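Protein disulfide-isomerase A4 (PDB 3EC3) catalyses, in the endoplasmic reticulum, the rearrangement of disulfide bonds in proteins, this chain being its noncatalytic b and b' domain pair. Local coordinates at residues 157-162 with 171-176. The protein carries 1 engineered substitution. Sequence-based numbering, arbitrary orientation.
Sequences NKVLEV and FAIADE
The phenyl ring of F171 is the one flat group here, and two valine methyls meet it obliquely, neither squarely over a face nor at an edge: V162 CG1 lies 3.8 Å from F171 CE2, and V159 CG1 lies 4.1 Å from F171 CD2. Both touch the CD2–CE2 side of the ring, one helical turn apart. This packing belongs to a beta-alpha-beta unit of a thioredoxin-like domain, in which helix 149-163 links the parallel strands 135-140 and 170-175; the short axes of 157-162 and 171-175 run nearly antiparallel, at 164°, with a closest approach of 9.1 Å. Each close approach joins carbon to carbon, no hydrogen bond crosses, and all four touching residues are buried, as expected of apolar core packing. V159 divides its branches: with CG1 anti to the backbone N (chi1 -172°) that methyl reaches the ring, while CG2 serves I173 further along the strand. The side chains of V162 and F171 cross at about a right angle, and V162 also touches L219 of helix 216-227. A leucine in place of F171 would probably lose the ring carbons CD2 and CE2 against which V159 CG1 and V162 CG1 rest, opening a gap between helix and strand. V136 and V138 of the neighbouring strand pack on F171 and V159 respectively. At the other end of the contact, V159 CG2 and I173 CG2 meet methyl to methyl at 4.1 Å.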
# COMPACT_ATOMS: atom_id res chain seq x y z
N ASN A 157 10.44 9.03 2.56
CA ASN A 157 10.17 9.77 3.76
C ASN A 157 9.63 11.19 3.45
O ASN A 157 8.76 11.67 4.12
CB ASN A 157 11.43 9.85 4.61
CG ASN A 157 11.73 8.56 5.36
OD1 ASN A 157 12.86 8.34 5.81
ND2 ASN A 157 10.72 7.71 5.51
N LYS A 158 10.13 11.84 2.39
CA LYS A 158 9.63 13.19 2.02
C LYS A 158 8.19 13.11 1.56
O LYS A 158 7.38 14.03 1.82
CB LYS A 158 10.49 13.74 0.89
CG LYS A 158 11.93 14.07 1.36
CD LYS A 158 12.66 14.76 0.19
CE LYS A 158 13.92 15.53 0.58
NZ LYS A 158 14.39 15.27 1.95
N VAL A 159 7.89 12.01 0.85
CA VAL A 159 6.52 11.78 0.38
C VAL A 159 5.56 11.50 1.54
O VAL A 159 4.45 12.06 1.60
CB VAL A 159 6.47 10.63 -0.67
CG1 VAL A 159 5.02 10.56 -1.30
CG2 VAL A 159 7.53 10.88 -1.75
N LEU A 160 6.00 10.69 2.50
CA LEU A 160 5.17 10.36 3.66
C LEU A 160 4.77 11.59 4.49
O LEU A 160 3.63 11.72 5.00
CB LEU A 160 5.98 9.43 4.56
CG LEU A 160 5.99 7.92 4.20
CD1 LEU A 160 7.16 7.23 4.92
CD2 LEU A 160 4.65 7.30 4.63
N GLU A 161 5.71 12.51 4.60
CA GLU A 161 5.42 13.82 5.23
C GLU A 161 4.23 14.59 4.63
O GLU A 161 3.51 15.27 5.36
CB GLU A 161 6.68 14.68 5.29
CG GLU A 161 7.75 14.06 6.19
CD GLU A 161 7.33 14.00 7.66
OE1 GLU A 161 6.82 15.01 8.19
OE2 GLU A 161 7.52 12.96 8.30
N VAL A 162 4.01 14.48 3.31
CA VAL A 162 2.88 15.13 2.68
C VAL A 162 1.66 14.22 2.73
O VAL A 162 0.53 14.64 3.07
CB VAL A 162 3.23 15.54 1.21
CG1 VAL A 162 2.07 16.30 0.55
CG2 VAL A 162 4.49 16.47 1.19
N PHE A 171 -1.12 8.23 -2.29
CA PHE A 171 0.24 8.64 -2.69
C PHE A 171 1.02 7.36 -2.93
O PHE A 171 0.79 6.34 -2.24
CB PHE A 171 0.93 9.41 -1.59
CG PHE A 171 0.40 10.82 -1.32
CD1 PHE A 171 -0.85 11.05 -0.77
CD2 PHE A 171 1.21 11.93 -1.59
CE1 PHE A 171 -1.30 12.35 -0.50
CE2 PHE A 171 0.76 13.25 -1.33
CZ PHE A 171 -0.50 13.46 -0.79
N ALA A 172 1.91 7.40 -3.91
CA ALA A 172 2.77 6.24 -4.18
C ALA A 172 4.09 6.73 -4.73
O ALA A 172 4.15 7.82 -5.37
CB ALA A 172 2.10 5.30 -5.19
N ILE A 173 5.16 5.96 -4.51
CA ILE A 173 6.40 6.24 -5.23
C ILE A 173 6.41 5.29 -6.44
O ILE A 173 5.78 4.21 -6.40
CB ILE A 173 7.65 6.02 -4.32
CG1 ILE A 173 7.75 4.54 -3.93
CG2 ILE A 173 7.64 7.04 -3.12
CD1 ILE A 173 9.09 4.19 -3.22
N ALA A 174 7.10 5.67 -7.51
CA ALA A 174 7.11 4.89 -8.74
C ALA A 174 8.51 4.97 -9.34
O ALA A 174 9.17 6.02 -9.25
CB ALA A 174 6.06 5.42 -9.74
N ASP A 175 8.97 3.86 -9.91
CA ASP A 175 10.30 3.88 -10.52
C ASP A 175 10.26 4.63 -11.86
O ASP A 175 9.38 4.39 -12.68
CB ASP A 175 10.85 2.47 -10.72
CG ASP A 175 12.23 2.49 -11.31
OD1 ASP A 175 12.37 2.20 -12.51
OD2 ASP A 175 13.16 2.93 -10.63
N GLU A 176 11.21 5.54 -12.07
CA GLU A 176 11.16 6.43 -13.27
C GLU A 176 11.36 5.69 -14.60
O GLU A 176 10.83 6.13 -15.64
CB GLU A 176 12.14 7.60 -13.16
CG GLU A 176 13.57 7.18 -12.89
CD GLU A 176 14.49 8.34 -12.55
OE1 GLU A 176 14.06 9.51 -12.64
OE2 GLU A 176 15.67 8.08 -12.22